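PDB 4ZVA: diguanylate cyclase DosC from Escherichia coli, which makes the second messenger cyclic di-GMP and is regulated by oxygen, probably sensed at the haem of the globin domain described here. Local coordinates for residues Gln86-Ala90 and Ala142-Met146; Leu10-Ala14 and Phe134-Ser138. All blocks are in the same frame, centred on the assembly; numbering follows the deposited sequence.

How the contacts relate
From the N terminus, the end of helix 2-13, with A14 just after it, supplies 10-14 and helix 79-96 supplies 86-90; both find their partners on the last modelled helix, 125-147, which gives 134-138 and then 142-146. Contact 2 closes a span of 119 residues and contact 1 one of 51, most of each helical. Because 86-90 falls inside the span of contact 2 while 142-146 lies beyond it, the two closures cross. Their centres are about 17 Å apart. Contact 1 joins helix 125-147 to a helix that lines part of the haem pocket, contact 2 ties the same helix to the N-terminal one, and at both levels helix 125-147 also packs on the second subunit.

Contact 1 of 2, residues Gln86-Ala90 and Ala142-Met146; sequences QHTVA and AMEVM. With HEM (protoporphyrin IX containing Fe), chain C.
Apolar contacts centre on M146, which reaches across to V89 and A90. Its CG lies anti to the backbone N (chi1 -173°) and the chain bends only at chi3, which carries SD and CE to the CG1 branch of V89; CE is 3.7 Å from V89 CG1. Nearer the backbone, M146 CG lies 4.1 Å from A90 CB. V145 uses CG1, with Q86 CB at 3.6 Å and H87 CE1 at 3.8 Å; both residues meet this valine roughly at right angles.

The contact belongs to the all-helical globin fold of the protoglobin family: on helices 79-96 and 125-147 the segments 86-90 and 142-146 cross at -51°, their axes approaching to 8.8 Å. V89 connects the helix pair to the cofactor, since V89 CG1 also lies 3.5 Å from C1D of the haem, and its other branch, CG2, meets the haem methyl CMD.

Among polar groups, no hydrogen bond links the two segments. The methyl CB of A90 packs against the backbone carbonyl of M146, 3.4 Å from its O. In the buried amide of Q86, OE1 is hydrogen-bonded to W67 NE1 and NE2 to the carbonyl O of L82, while M146 CE sits 3.3 Å from Q86 OE1. H87 ND1 is hydrogen-bonded to the carbonyl O of I83, leaving CE1 beside V145.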
loop_
_atom_site.group_PDB
_atom_site.type_symbol
_atom_site.label_atom_id
_atom_site.label_comp_id
_atom_site.label_asym_id
_atom_site.label_seq_id
_atom_site.Cartn_x
_atom_site.Cartn_y
_atom_site.Cartn_z
ATOM N N GLN A 86 0.077 -15.847 -6.294
ATOM C CA GLN A 86 0.609 -14.567 -6.752
ATOM C C GLN A 86 1.596 -14.761 -7.900
ATOM O O GLN A 86 1.626 -13.970 -8.843
ATOM C CB GLN A 86 1.286 -13.815 -5.602
ATOM C CG GLN A 86 0.483 -13.772 -4.311
ATOM C CD GLN A 86 -0.967 -13.379 -4.525
ATOM O OE1 GLN A 86 -1.274 -12.469 -5.296
ATOM N NE2 GLN A 86 -1.870 -14.069 -3.838
ATOM N N HIS A 87 2.398 -15.818 -7.814
ATOM C CA HIS A 87 3.316 -16.167 -8.893
ATOM C C HIS A 87 2.556 -16.468 -10.179
ATOM O O HIS A 87 2.955 -16.031 -11.257
ATOM C CB HIS A 87 4.186 -17.363 -8.501
ATOM C CG HIS A 87 5.321 -17.009 -7.592
ATOM N ND1 HIS A 87 5.160 -16.826 -6.234
ATOM C CD2 HIS A 87 6.634 -16.794 -7.847
ATOM C CE1 HIS A 87 6.325 -16.520 -5.693
ATOM N NE2 HIS A 87 7.236 -16.493 -6.650
ATOM N N THR A 88 1.461 -17.211 -10.055
ATOM C CA THR A 88 0.629 -17.556 -11.204
ATOM C C THR A 88 0.055 -16.303 -11.858
ATOM O O THR A 88 0.066 -16.169 -13.082
ATOM C CB THR A 88 -0.526 -18.495 -10.804
ATOM O OG1 THR A 88 0.009 -19.714 -10.271
ATOM C CG2 THR A 88 -1.401 -18.813 -12.007
ATOM N N VAL A 89 -0.437 -15.384 -11.033
ATOM C CA VAL A 89 -0.999 -14.131 -11.524
ATOM C C VAL A 89 0.081 -13.290 -12.190
ATOM O O VAL A 89 -0.156 -12.639 -13.209
ATOM C CB VAL A 89 -1.646 -13.318 -10.388
ATOM C CG1 VAL A 89 -2.241 -12.029 -10.928
ATOM C CG2 VAL A 89 -2.707 -14.143 -9.689
ATOM N N ALA A 90 1.274 -13.317 -11.604
ATOM C CA ALA A 90 2.420 -12.608 -12.155
ATOM C C ALA A 90 2.746 -13.125 -13.551
ATOM O O ALA A 90 3.012 -12.344 -14.465
ATOM C CB ALA A 90 3.621 -12.749 -11.236
ATOM N N ALA A 142 0.941 -9.337 -0.423
ATOM C CA ALA A 142 0.588 -10.100 -1.611
ATOM C C ALA A 142 1.098 -9.412 -2.872
ATOM O O ALA A 142 1.572 -10.072 -3.797
ATOM C CB ALA A 142 -0.919 -10.299 -1.687
ATOM N N MET A 143 1.005 -8.085 -2.905
ATOM C CA MET A 143 1.478 -7.320 -4.056
ATOM C C MET A 143 2.978 -7.489 -4.257
ATOM O O MET A 143 3.450 -7.624 -5.386
ATOM C CB MET A 143 1.154 -5.834 -3.909
ATOM C CG MET A 143 1.776 -4.987 -5.013
ATOM S SD MET A 143 1.200 -3.284 -5.077
ATOM C CE MET A 143 1.937 -2.623 -3.587
ATOM N N GLU A 144 3.727 -7.479 -3.160
ATOM C CA GLU A 144 5.175 -7.606 -3.253
ATOM C C GLU A 144 5.561 -8.969 -3.818
ATOM O O GLU A 144 6.445 -9.058 -4.663
ATOM C CB GLU A 144 5.837 -7.390 -1.892
ATOM C CG GLU A 144 7.360 -7.490 -1.940
ATOM C CD GLU A 144 8.024 -7.081 -0.637
ATOM O OE1 GLU A 144 7.458 -6.237 0.089
ATOM O OE2 GLU A 144 9.109 -7.619 -0.330
ATOM N N VAL A 145 4.884 -10.023 -3.368
ATOM C CA VAL A 145 5.127 -11.365 -3.894
ATOM C C VAL A 145 4.889 -11.393 -5.401
ATOM O O VAL A 145 5.668 -11.978 -6.153
ATOM C CB VAL A 145 4.228 -12.420 -3.216
ATOM C CG1 VAL A 145 4.437 -13.784 -3.853
ATOM C CG2 VAL A 145 4.520 -12.492 -1.732
ATOM N N MET A 146 3.813 -10.744 -5.833
ATOM C CA MET A 146 3.453 -10.694 -7.245
ATOM C C MET A 146 4.458 -9.882 -8.065
ATOM O O MET A 146 4.855 -10.292 -9.156
ATOM C CB MET A 146 2.047 -10.115 -7.418
ATOM C CG MET A 146 1.526 -10.177 -8.842
ATOM S SD MET A 146 -0.087 -9.394 -9.030
ATOM C CE MET A 146 -1.058 -10.359 -7.872
HETATM C CHA HEM C . -5.563 -11.836 -14.769
HETATM C CHB HEM C . -5.420 -7.207 -16.208
HETATM C CHC HEM C . -4.229 -5.928 -11.698
HETATM C CHD HEM C . -5.436 -10.340 -10.109
HETATM C C1A HEM C . -5.667 -10.708 -15.555
HETATM C C2A HEM C . -6.087 -10.642 -16.944
HETATM C C3A HEM C . -6.046 -9.364 -17.327
HETATM C C4A HEM C . -5.595 -8.571 -16.208
HETATM C CMA HEM C . -6.409 -8.815 -18.722
HETATM C CAA HEM C . -6.524 -11.822 -17.840
HETATM C CBA HEM C . -7.732 -12.520 -17.222
HETATM C CGA HEM C . -8.344 -13.463 -18.219
HETATM O O1A HEM C . -8.237 -13.195 -19.444
HETATM O O2A HEM C . -8.949 -14.475 -17.782
HETATM C C1B HEM C . -5.109 -6.447 -15.106
HETATM C C2B HEM C . -5.038 -5.001 -15.064
HETATM C C3B HEM C . -4.704 -4.646 -13.808
HETATM C C4B HEM C . -4.561 -5.860 -13.032
HETATM C CMB HEM C . -5.309 -4.103 -16.294
HETATM C CAB HEM C . -4.491 -3.243 -13.183
HETATM C CBB HEM C . -4.677 -2.086 -13.825
HETATM C C1C HEM C . -4.534 -6.975 -10.858
HETATM C C2C HEM C . -4.585 -6.926 -9.411
HETATM C C3C HEM C . -4.917 -8.155 -8.968
HETATM C C4C HEM C . -5.089 -9.006 -10.130
HETATM C CMC HEM C . -4.292 -5.645 -8.597
HETATM C CAC HEM C . -5.117 -8.674 -7.521
HETATM C CBC HEM C . -5.052 -7.909 -6.425
HETATM C C1D HEM C . -5.580 -11.167 -11.204
HETATM C C2D HEM C . -5.908 -12.575 -11.144
HETATM C C3D HEM C . -5.952 -13.046 -12.606
HETATM C C4D HEM C . -5.639 -11.874 -13.394
HETATM C CMD HEM C . -6.169 -13.405 -9.867
HETATM C CAD HEM C . -6.249 -14.463 -13.147
HETATM C CBD HEM C . -5.204 -15.443 -12.620
HETATM C CGD HEM C . -5.225 -16.713 -13.430
HETATM O O1D HEM C . -4.615 -17.718 -12.983
HETATM O O2D HEM C . -5.850 -16.723 -14.522
HETATM N NA HEM C . -5.370 -9.423 -15.143
HETATM N NB HEM C . -4.813 -6.941 -13.852
HETATM N NC HEM C . -4.846 -8.257 -11.261
HETATM N ND HEM C . -5.428 -10.798 -12.537
HETATM FE FE HEM C . -4.865 -8.906 -13.207
#

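Contact 2 of 2, residues Leu10-Ala14 and Phe134-Ser138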
loop_
_atom_site.group_PDB
_atom_site.type_symbol
_atom_site.label_atom_id
_atom_site.label_comp_id
_atom_site.label_asym_id
_atom_site.label_seq_id
_atom_site.Cartn_x
_atom_site.Cartn_y
_atom_site.Cartn_z
ATOM N N LEU A 10 2.229 -11.951 10.063
ATOM C CA LEU A 10 1.111 -11.018 9.946
ATOM C C LEU A 10 -0.207 -11.649 10.389
ATOM O O LEU A 10 -0.979 -11.040 11.131
ATOM C CB LEU A 10 0.987 -10.512 8.509
ATOM C CG LEU A 10 -0.211 -9.601 8.239
ATOM C CD1 LEU A 10 -0.103 -8.316 9.045
ATOM C CD2 LEU A 10 -0.325 -9.300 6.753
ATOM N N VAL A 11 -0.450 -12.878 9.946
ATOM C CA VAL A 11 -1.660 -13.601 10.319
ATOM C C VAL A 11 -1.631 -13.947 11.803
ATOM O O VAL A 11 -2.631 -13.802 12.509
ATOM C CB VAL A 11 -1.825 -14.891 9.488
ATOM C CG1 VAL A 11 -3.030 -15.695 9.966
ATOM C CG2 VAL A 11 -1.946 -14.559 8.006
ATOM N N GLU A 12 -0.470 -14.395 12.269
ATOM C CA GLU A 12 -0.280 -14.787 13.660
ATOM C C GLU A 12 -0.444 -13.624 14.637
ATOM O O GLU A 12 -0.908 -13.812 15.760
ATOM C CB GLU A 12 1.103 -15.417 13.834
ATOM C CG GLU A 12 1.165 -16.884 13.452
ATOM C CD GLU A 12 2.552 -17.469 13.625
ATOM O OE1 GLU A 12 3.421 -16.779 14.197
ATOM O OE2 GLU A 12 2.773 -18.617 13.183
ATOM N N GLN A 13 -0.053 -12.426 14.211
ATOM C CA GLN A 13 -0.102 -11.257 15.087
ATOM C C GLN A 13 -1.517 -10.694 15.221
ATOM O O GLN A 13 -1.859 -10.098 16.243
ATOM C CB GLN A 13 0.848 -10.167 14.580
ATOM C CG GLN A 13 2.339 -10.461 14.778
ATOM C CD GLN A 13 2.784 -10.412 16.233
ATOM O OE1 GLN A 13 1.991 -10.133 17.134
ATOM N NE2 GLN A 13 4.064 -10.682 16.465
ATOM N N ALA A 14 -2.330 -10.866 14.183
ATOM C CA ALA A 14 -3.701 -10.361 14.195
ATOM C C ALA A 14 -4.620 -11.298 14.975
ATOM O O ALA A 14 -4.674 -12.495 14.699
ATOM C CB ALA A 14 -4.210 -10.172 12.777
ATOM N N PHE A 134 -5.006 -4.948 9.026
ATOM C CA PHE A 134 -4.735 -6.311 8.577
ATOM C C PHE A 134 -4.931 -6.439 7.072
ATOM O O PHE A 134 -4.130 -7.074 6.385
ATOM C CB PHE A 134 -5.632 -7.314 9.308
ATOM C CG PHE A 134 -5.471 -8.729 8.829
ATOM C CD1 PHE A 134 -4.408 -9.503 9.267
ATOM C CD2 PHE A 134 -6.378 -9.288 7.944
ATOM C CE1 PHE A 134 -4.251 -10.804 8.829
ATOM C CE2 PHE A 134 -6.227 -10.589 7.501
ATOM C CZ PHE A 134 -5.162 -11.349 7.945
ATOM N N SER A 135 -5.993 -5.819 6.568
ATOM C CA SER A 135 -6.318 -5.869 5.149
ATOM C C SER A 135 -5.259 -5.165 4.305
ATOM O O SER A 135 -4.838 -5.685 3.277
ATOM C CB SER A 135 -7.689 -5.242 4.892
ATOM O OG SER A 135 -8.715 -5.963 5.560
ATOM N N ILE A 136 -4.843 -3.976 4.732
ATOM C CA ILE A 136 -3.822 -3.229 4.002
ATOM C C ILE A 136 -2.509 -4.009 3.963
ATOM O O ILE A 136 -1.908 -4.175 2.902
ATOM C CB ILE A 136 -3.571 -1.839 4.619
ATOM C CG1 ILE A 136 -4.781 -0.930 4.398
ATOM C CG2 ILE A 136 -2.337 -1.196 4.006
ATOM C CD1 ILE A 136 -5.123 -0.708 2.934
ATOM N N ASN A 137 -2.075 -4.496 5.120
ATOM C CA ASN A 137 -0.834 -5.255 5.205
ATOM C C ASN A 137 -0.900 -6.552 4.402
ATOM O O ASN A 137 0.087 -6.961 3.794
ATOM C CB ASN A 137 -0.494 -5.550 6.667
ATOM C CG ASN A 137 0.139 -4.362 7.368
ATOM O OD1 ASN A 137 0.104 -3.240 6.865
ATOM N ND2 ASN A 137 0.705 -4.603 8.542
ATOM N N SER A 138 -2.066 -7.191 4.397
ATOM C CA SER A 138 -2.268 -8.413 3.622
ATOM C C SER A 138 -2.201 -8.153 2.123
ATOM O O SER A 138 -1.584 -8.913 1.380
ATOM C CB SER A 138 -3.615 -9.056 3.972
ATOM O OG SER A 138 -3.618 -9.522 5.310
#
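L10 sends its two methyls onto the backbone and side chains of N137 and S138, while the ring of F134 extends the other way across the contact, to the turn at A14. In this globin fold of the protoglobin family, the end of helix 2-13 is thereby packed against helix 125-147.

The L10 side chain approaches N137 obliquely. CG stands anti to the backbone N (chi1 176°), which directs the fork at the neighbouring helix: CD1 comes 3.7 Å from N137 CB, and CD2 lies 3.6 Å from S138 OG. With an alanine here both methyls are gone, which would probably open a gap beside N137 CB and leave S138 OG without its apolar neighbour from helix 2-13.

The ring of F134 comes up against helix 2-13, its CG also anti to the backbone N (chi1 176°). The carbonyl O of L10 and CA of V11 sit at the ring edge, near its plane, with L10 O 4.0 Å from F134 CE1. A14, the first residue to leave helical geometry after helix 2-13, places CB 3.6 Å from F134 CD1. R19 and A22 of helix 16-43 also touch the F134 side chain, and R19 NE is hydrogen-bonded to the carbonyl O of A14, so that the following helix joins the same cluster.

One face of the F134 ring carries S138 OG, 3.5 Å above its centre. F134 O is gripped by two donors from S138, one turn on in the same helix: the backbone N and the hydroxyl, which donates at 2.7 Å from S138 OG to F134 O. S138 OG arrives 36° out of the carbonyl plane, and S138 N reaches F134 O from the opposite face.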